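Long-range contacts in race-specific elicitor A4 (Passalora fulva, PDB 6BN0), which binds chitin through a family 14 carbohydrate-binding module and triggers a hypersensitive response in tomato plants of the Cf-4 genotype: residues Ser29-Tyr33 / Gly55-Asn59; Pro5-Glu10 / Asp21-Pro25. All coordinates share one frame; numbering follows the deposited sequence.

Interaction 1: residues Ser29-Tyr33 / Gly55-Asn59; sequences SCTTY and GLQWN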
ATOM      1  N   SER A  29      -7.913   4.760 -17.773  1.00 33.00           N
ATOM      2  CA  SER A  29      -8.589   3.612 -17.201  1.00 35.19           C
ATOM      3  C   SER A  29      -8.862   3.868 -15.723  1.00 35.32           C
ATOM      4  O   SER A  29      -8.076   4.517 -15.049  1.00 32.58           O
ATOM      5  CB  SER A  29      -7.761   2.339 -17.436  1.00 35.49           C
ATOM      6  OG  SER A  29      -7.436   1.634 -16.250  1.00 36.70           O
ATOM      7  N   CYS A  30     -10.027   3.420 -15.271  1.00 35.95           N
ATOM      8  CA  CYS A  30     -10.448   3.580 -13.889  1.00 30.29           C
ATOM      9  C   CYS A  30      -9.940   2.473 -12.976  1.00 32.30           C
ATOM     10  O   CYS A  30     -10.086   2.583 -11.767  1.00 32.59           O
ATOM     11  CB  CYS A  30     -11.982   3.611 -13.827  1.00 34.05           C
ATOM     12  SG  CYS A  30     -12.636   5.202 -14.479  1.00 48.39           S
ATOM     13  N   THR A  31      -9.389   1.401 -13.525  1.00 32.72           N
ATOM     14  CA  THR A  31      -8.928   0.285 -12.688  1.00 32.00           C
ATOM     15  C   THR A  31      -7.412   0.277 -12.521  1.00 26.96           C
ATOM     16  O   THR A  31      -6.833  -0.747 -12.187  1.00 30.06           O
ATOM     17  CB  THR A  31      -9.395  -1.044 -13.267  1.00 35.99           C
ATOM     18  OG1 THR A  31      -8.809  -1.192 -14.557  1.00 34.92           O
ATOM     19  CG2 THR A  31     -10.902  -1.073 -13.381  1.00 32.81           C
ATOM     20  N   THR A  32      -6.756   1.393 -12.807  1.00 26.07           N
ATOM     21  CA  THR A  32      -5.328   1.533 -12.612  1.00 28.62           C
ATOM     22  C   THR A  32      -5.112   2.911 -12.019  1.00 27.36           C
ATOM     23  O   THR A  32      -6.053   3.699 -11.885  1.00 26.85           O
ATOM     24  CB  THR A  32      -4.538   1.393 -13.919  1.00 25.54           C
ATOM     25  OG1 THR A  32      -5.001   2.397 -14.855  1.00 29.83           O
ATOM     26  CG2 THR A  32      -4.691  -0.027 -14.512  1.00 30.49           C
ATOM     27  N   TYR A  33      -3.874   3.174 -11.601  1.00 28.56           N
ATOM     28  CA  TYR A  33      -3.508   4.512 -11.158  1.00 24.61           C
ATOM     29  C   TYR A  33      -2.056   4.721 -11.575  1.00 26.18           C
ATOM     30  O   TYR A  33      -1.403   3.800 -12.081  1.00 26.56           O
ATOM     31  CB  TYR A  33      -3.733   4.670  -9.644  1.00 23.79           C
ATOM     32  CG  TYR A  33      -2.955   3.652  -8.795  1.00 28.83           C
ATOM     33  CD1 TYR A  33      -3.435   2.359  -8.618  1.00 26.54           C
ATOM     34  CD2 TYR A  33      -1.731   4.003  -8.181  1.00 22.37           C
ATOM     35  CE1 TYR A  33      -2.749   1.421  -7.830  1.00 26.99           C
ATOM     36  CE2 TYR A  33      -1.037   3.082  -7.397  1.00 22.08           C
ATOM     37  CZ  TYR A  33      -1.556   1.789  -7.226  1.00 26.76           C
ATOM     38  OH  TYR A  33      -0.863   0.839  -6.498  1.00 25.49           O
ATOM     39  N   GLY A  55     -12.107  -5.759  -9.397  1.00 27.42           N
ATOM     40  CA  GLY A  55     -13.375  -5.207  -8.946  1.00 29.24           C
ATOM     41  C   GLY A  55     -13.296  -3.773  -8.430  1.00 31.00           C
ATOM     42  O   GLY A  55     -14.342  -3.149  -8.203  1.00 32.57           O
ATOM     43  N   LEU A  56     -12.100  -3.243  -8.232  1.00 25.77           N
ATOM     44  CA  LEU A  56     -11.902  -1.953  -7.583  1.00 26.46           C
ATOM     45  C   LEU A  56     -11.503  -0.894  -8.598  1.00 29.30           C
ATOM     46  O   LEU A  56     -10.991  -1.191  -9.689  1.00 28.66           O
ATOM     47  CB  LEU A  56     -10.821  -2.036  -6.507  1.00 22.88           C
ATOM     48  CG  LEU A  56     -11.177  -3.084  -5.436  1.00 24.74           C
ATOM     49  CD1 LEU A  56     -10.211  -2.956  -4.229  1.00 22.50           C
ATOM     50  CD2 LEU A  56     -12.649  -2.895  -4.968  1.00 26.85           C
ATOM     51  N   GLN A  57     -11.711   0.352  -8.201  1.00 24.47           N
ATOM     52  CA  GLN A  57     -11.430   1.486  -9.076  1.00 28.93           C
ATOM     53  C   GLN A  57     -10.743   2.574  -8.259  1.00 32.02           C
ATOM     54  O   GLN A  57     -10.930   2.647  -7.040  1.00 32.77           O
ATOM     55  CB  GLN A  57     -12.708   2.065  -9.713  1.00 29.35           C
ATOM     56  CG  GLN A  57     -13.467   1.099 -10.657  1.00 28.03           C
ATOM     57  CD  GLN A  57     -14.696   1.745 -11.245  1.00 32.81           C
ATOM     58  OE1 GLN A  57     -15.182   2.729 -10.717  1.00 29.95           O
ATOM     59  NE2 GLN A  57     -15.231   1.169 -12.301  1.00 31.89           N
ATOM     60  N   TRP A  58      -9.931   3.397  -8.939  1.00 23.80           N
ATOM     61  CA  TRP A  58      -9.145   4.430  -8.266  1.00 23.41           C
ATOM     62  C   TRP A  58     -10.064   5.419  -7.549  1.00 32.63           C
ATOM     63  O   TRP A  58     -11.024   5.929  -8.140  1.00 29.43           O
ATOM     64  CB  TRP A  58      -8.272   5.207  -9.293  1.00 25.16           C
ATOM     65  CG  TRP A  58      -7.367   6.197  -8.586  1.00 24.85           C
ATOM     66  CD1 TRP A  58      -7.362   7.567  -8.711  1.00 26.97           C
ATOM     67  CD2 TRP A  58      -6.365   5.872  -7.608  1.00 24.99           C
ATOM     68  NE1 TRP A  58      -6.381   8.115  -7.896  1.00 28.38           N
ATOM     69  CE2 TRP A  58      -5.771   7.097  -7.192  1.00 27.40           C
ATOM     70  CE3 TRP A  58      -5.909   4.667  -7.047  1.00 22.81           C
ATOM     71  CZ2 TRP A  58      -4.740   7.152  -6.239  1.00 28.66           C
ATOM     72  CZ3 TRP A  58      -4.871   4.724  -6.083  1.00 26.64           C
ATOM     73  CH2 TRP A  58      -4.291   5.964  -5.702  1.00 25.52           C
ATOM     74  N   ASN A  59      -9.728   5.737  -6.296  1.00 28.67           N
ATOM     75  CA  ASN A  59     -10.408   6.773  -5.506  1.00 29.44           C
ATOM     76  C   ASN A  59      -9.395   7.898  -5.247  1.00 29.69           C
ATOM     77  O   ASN A  59      -8.551   7.809  -4.345  1.00 28.32           O
ATOM     78  CB  ASN A  59     -10.982   6.165  -4.211  1.00 22.62           C
ATOM     79  CG  ASN A  59     -11.794   7.153  -3.388  1.00 30.53           C
ATOM     80  OD1 ASN A  59     -12.478   6.749  -2.433  1.00 33.25           O
ATOM     81  ND2 ASN A  59     -11.684   8.430  -3.693  1.00 26.86           N
TER
HETATM   82  O   HOH W   1     -11.489   5.482 -11.000  1.00 32.72           O

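Interaction 2: residues Pro5-Glu10 / Asp21-Pro25; sequences PCKPQE and DCLYP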
ATOM      1  N   PRO A   5       1.771  13.033 -14.664  1.00 26.08           N
ATOM      2  CA  PRO A   5       1.081  13.930 -13.721  1.00 26.39           C
ATOM      3  C   PRO A   5       1.841  14.148 -12.417  1.00 28.87           C
ATOM      4  O   PRO A   5       1.258  14.695 -11.475  1.00 28.75           O
ATOM      5  CB  PRO A   5      -0.217  13.147 -13.446  1.00 28.37           C
ATOM      6  CG  PRO A   5       0.288  11.683 -13.381  1.00 28.85           C
ATOM      7  CD  PRO A   5       1.361  11.620 -14.488  1.00 30.42           C
ATOM      8  N   CYS A   6       3.095  13.704 -12.339  1.00 29.06           N
ATOM      9  CA  CYS A   6       3.896  13.750 -11.098  1.00 33.01           C
ATOM     10  C   CYS A   6       4.282  15.189 -10.813  1.00 30.63           C
ATOM     11  O   CYS A   6       5.164  15.746 -11.465  1.00 35.24           O
ATOM     12  CB  CYS A   6       5.144  12.883 -11.247  1.00 28.89           C
ATOM     13  SG  CYS A   6       4.710  11.172 -11.664  1.00 34.22           S
ATOM     14  N   LYS A   7       3.609  15.825  -9.869  1.00 30.54           N
ATOM     15  CA  LYS A   7       3.923  17.229  -9.590  1.00 30.45           C
ATOM     16  C   LYS A   7       5.241  17.352  -8.839  1.00 34.73           C
ATOM     17  O   LYS A   7       5.415  16.727  -7.791  1.00 30.44           O
ATOM     18  CB  LYS A   7       2.835  17.874  -8.769  1.00 32.91           C
ATOM     19  CG  LYS A   7       1.549  17.954  -9.477  1.00 31.32           C
ATOM     20  CD  LYS A   7       0.704  19.091  -9.009  1.00 39.91           C
ATOM     21  CE  LYS A   7      -0.554  18.590  -8.390  1.00 46.56           C
ATOM     22  NZ  LYS A   7      -1.725  18.869  -9.222  1.00 43.45           N
ATOM     23  N   PRO A   8       6.173  18.154  -9.336  1.00 35.65           N
ATOM     24  CA  PRO A   8       7.515  18.220  -8.743  1.00 37.23           C
ATOM     25  C   PRO A   8       7.546  18.511  -7.250  1.00 37.72           C
ATOM     26  O   PRO A   8       8.353  17.926  -6.527  1.00 36.29           O
ATOM     27  CB  PRO A   8       8.160  19.384  -9.522  1.00 41.05           C
ATOM     28  CG  PRO A   8       7.421  19.459 -10.768  1.00 39.31           C
ATOM     29  CD  PRO A   8       6.030  19.015 -10.513  1.00 35.82           C
ATOM     30  N   GLN A   9       6.721  19.447  -6.777  1.00 39.87           N
ATOM     31  CA  GLN A   9       6.737  19.772  -5.360  1.00 44.17           C
ATOM     32  C   GLN A   9       6.287  18.585  -4.527  1.00 38.67           C
ATOM     33  O   GLN A   9       6.766  18.388  -3.397  1.00 39.01           O
ATOM     34  CB  GLN A   9       5.841  20.975  -5.082  1.00 46.94           C
ATOM     35  CG  GLN A   9       6.154  21.616  -3.742  1.00 56.56           C
ATOM     36  CD  GLN A   9       7.600  22.101  -3.688  1.00 65.85           C
ATOM     37  OE1 GLN A   9       8.007  22.957  -4.480  1.00 71.01           O
ATOM     38  NE2 GLN A   9       8.386  21.538  -2.770  1.00 61.53           N
ATOM     39  N   GLU A  10       5.319  17.821  -5.040  1.00 32.93           N
ATOM     40  CA  GLU A  10       4.898  16.618  -4.326  1.00 35.01           C
ATOM     41  C   GLU A  10       6.039  15.619  -4.288  1.00 35.63           C
ATOM     42  O   GLU A  10       6.290  14.989  -3.252  1.00 36.06           O
ATOM     43  CB  GLU A  10       3.640  16.020  -4.978  1.00 34.16           C
ATOM     44  CG  GLU A  10       3.280  14.556  -4.620  1.00 39.06           C
ATOM     45  CD  GLU A  10       2.495  14.427  -3.317  1.00 54.87           C
ATOM     46  OE1 GLU A  10       2.365  15.455  -2.617  1.00 54.74           O
ATOM     47  OE2 GLU A  10       2.025  13.305  -2.976  1.00 57.60           O
ATOM     48  N   ASP A  21       1.436   8.927  -1.192  1.00 28.74           N
ATOM     49  CA  ASP A  21       2.260   9.959  -1.807  1.00 29.44           C
ATOM     50  C   ASP A  21       2.443   9.694  -3.300  1.00 29.13           C
ATOM     51  O   ASP A  21       2.793   8.579  -3.700  1.00 28.82           O
ATOM     52  CB  ASP A  21       3.639  10.008  -1.133  1.00 26.72           C
ATOM     53  CG  ASP A  21       3.589  10.512   0.303  1.00 31.36           C
ATOM     54  OD1 ASP A  21       2.582  11.148   0.678  1.00 36.96           O
ATOM     55  OD2 ASP A  21       4.561  10.282   1.065  1.00 38.61           O
ATOM     56  N   CYS A  22       2.276  10.741  -4.124  1.00 27.46           N
ATOM     57  CA  CYS A  22       2.608  10.674  -5.548  1.00 29.16           C
ATOM     58  C   CYS A  22       1.764   9.637  -6.286  1.00 27.50           C
ATOM     59  O   CYS A  22       2.271   8.940  -7.166  1.00 31.53           O
ATOM     60  CB  CYS A  22       4.099  10.366  -5.752  1.00 33.24           C
ATOM     61  SG  CYS A  22       5.308  11.402  -4.858  1.00 36.62           S
ATOM     62  N   LEU A  23       0.484   9.523  -5.923  1.00 30.48           N
ATOM     63  CA  LEU A  23      -0.464   8.632  -6.602  1.00 28.01           C
ATOM     64  C   LEU A  23      -1.528   9.458  -7.295  1.00 27.21           C
ATOM     65  O   LEU A  23      -2.145  10.327  -6.667  1.00 23.71           O
ATOM     66  CB  LEU A  23      -1.135   7.663  -5.616  1.00 22.98           C
ATOM     67  CG  LEU A  23      -0.182   6.910  -4.655  1.00 22.28           C
ATOM     68  CD1 LEU A  23      -0.930   6.036  -3.670  1.00 21.93           C
ATOM     69  CD2 LEU A  23       0.740   5.986  -5.480  1.00 26.56           C
ATOM     70  N   TYR A  24      -1.782   9.161  -8.577  1.00 25.25           N
ATOM     71  CA  TYR A  24      -2.617  10.014  -9.420  1.00 22.63           C
ATOM     72  C   TYR A  24      -3.545   9.153 -10.262  1.00 21.46           C
ATOM     73  O   TYR A  24      -3.258   7.974 -10.500  1.00 23.91           O
ATOM     74  CB  TYR A  24      -1.797  10.875 -10.397  1.00 25.39           C
ATOM     75  CG  TYR A  24      -0.888  11.828  -9.714  1.00 30.19           C
ATOM     76  CD1 TYR A  24       0.381  11.443  -9.330  1.00 26.44           C
ATOM     77  CD2 TYR A  24      -1.301  13.143  -9.463  1.00 32.06           C
ATOM     78  CE1 TYR A  24       1.246  12.365  -8.665  1.00 26.72           C
ATOM     79  CE2 TYR A  24      -0.471  14.046  -8.828  1.00 31.37           C
ATOM     80  CZ  TYR A  24       0.793  13.653  -8.423  1.00 33.08           C
ATOM     81  OH  TYR A  24       1.613  14.594  -7.809  1.00 32.04           O
ATOM     82  N   PRO A  25      -4.640   9.721 -10.761  1.00 26.31           N
ATOM     83  CA  PRO A  25      -5.493   8.943 -11.670  1.00 26.05           C
ATOM     84  C   PRO A  25      -4.739   8.606 -12.952  1.00 33.12           C
ATOM     85  O   PRO A  25      -3.869   9.364 -13.407  1.00 32.06           O
ATOM     86  CB  PRO A  25      -6.664   9.880 -11.948  1.00 25.36           C
ATOM     87  CG  PRO A  25      -6.639  10.862 -10.833  1.00 33.63           C
ATOM     88  CD  PRO A  25      -5.184  11.083 -10.531  1.00 26.09           C
TER
HETATM   89  O   HOH W   2       0.600  13.232  -0.505  1.00 45.68           O

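Interaction 1: residues Ser29-Tyr33 / Gly55-Asn59
The carbonyl of Cys-30 reaches across to strand 57-59. Its O accepts a hydrogen bond from Trp-58 N at 2.9 Å, with an angle of 161° at the hydrogen. The same O lies 3.2 Å from Gln-57 CA, a CA-H...O contact. A water donates to Trp-58 O and, weakly, to Cys-30 O. The backbones come nearest at Thr-31 and Gln-57, with CA atoms 4.6 Å apart.

The side chains meet mainly at Tyr-33 and Trp-58. Tyr-33 CB sits over one face of the indole six-membered ring, 3.6 Å from its centroid, as a CH-pi contact. The two rings form an offset pair with planes at 17°, displaced so far that little of one ring faces the other. Trp-58 CZ3 lies over the tyrosine face, 3.5 Å from Tyr-33 CG. CG of Tyr-33 is tucked in between N and C of its own backbone (chi1 58°), which leaves CB over the indole and carries the phenol ring past its CE3-CZ3 edge. Nearer Cys-30, Thr-31 CG2 touches Leu-56 O at 3.7 Å.

Trp-58 NE1 is hydrogen-bonded to Asp-60 OD2, Gln-57 OE1 to Ser-73 OG, and Cys-30 forms a disulfide with Cys-75. Tyr-33 also belongs to the glycan pocket and touches the bound chitin oligomer. The contact joins the sheet of strands 23-25, 32-38 and 45-51 to the two-stranded sheet 57-59/66-68, with Leu-23 and Pro-25 packed on Trp-58.

Interaction 2: residues Pro5-Glu10 / Asp21-Pro25
Tyr-24 and Glu-10 carry the polar links that join the N-terminal loop and the start of helix 8-14 to edge strand 23-25 and the turn before it, in this cysteine-rich chitin-binding domain. The Tyr-24 hydroxyl accepts a hydrogen bond from Lys-7 N at 3.1 Å, with an angle of 165° at the hydrogen. Lys-7 is the N-cap residue of helix 8-14, so the bond is made just before the helix begins. From the first turn of that helix, Glu-10 OE2 accepts the backbone N-H of Cys-22 at 2.8 Å. It uses its anti lone pair, the one facing away from OE1. A water donates to Glu-10 OE2 and Asp-21 OD1, which are 4.3 Å apart.

The packing centres on the Tyr-24 ring. Pro-5 O lies over one face, 3.2 Å from Tyr-24 CE2. The proline ring sits at the base of the side chain, with Pro-5 CG 3.7 Å from Tyr-24 CB. Glu-10 runs past Tyr-24 in the opposite direction, its CG 3.6 Å from the Tyr-24 hydroxyl O. CG of Glu-10 is anti to the backbone N (chi1 163°) and the chain then bends at chi2 (84°), which turns the carboxylate to Cys-22. The same CG touches Cys-22 SG at 3.8 Å.

Two disulfides flank the contact, Cys-6 to Cys-36 and Cys-22 to Cys-16. Asp-21 OD2 is held by Gly-18 N. The water and the Cys-22 N-H probably ease repulsion between the two acids and favour a charged Glu-10. No disulfide joins the two segments; two backbone N-H bonds and the tyrosine packing do.

Overall arrangement
Interactions 1 and 2 lie on opposite sides of the chain's centre, about 17 Å apart between their centres. Both reach the three-stranded sheet, through the neighbouring strands 32-38 and 23-25. They touch where Trp-58 packs on strand 23-25, with Trp-58 CH2 3.6 Å from Leu-23 CB. Both are partly buried: the Tyr-33/Trp-58 pair is buried in interaction 1, while in interaction 2 Tyr-24 and Glu-10 remain partly exposed. Interaction 1 joins two sheets through aromatic packing and one cross-segment backbone bond. Interaction 2 attaches the N-terminal segment and helix 8-14 to strand 23-25 and the turn leading into it, using side-chain acceptors for backbone N-H groups and a water-bridged acid pair. Tyr-33, Leu-56 and Leu-23 belong to chitin-binding pockets.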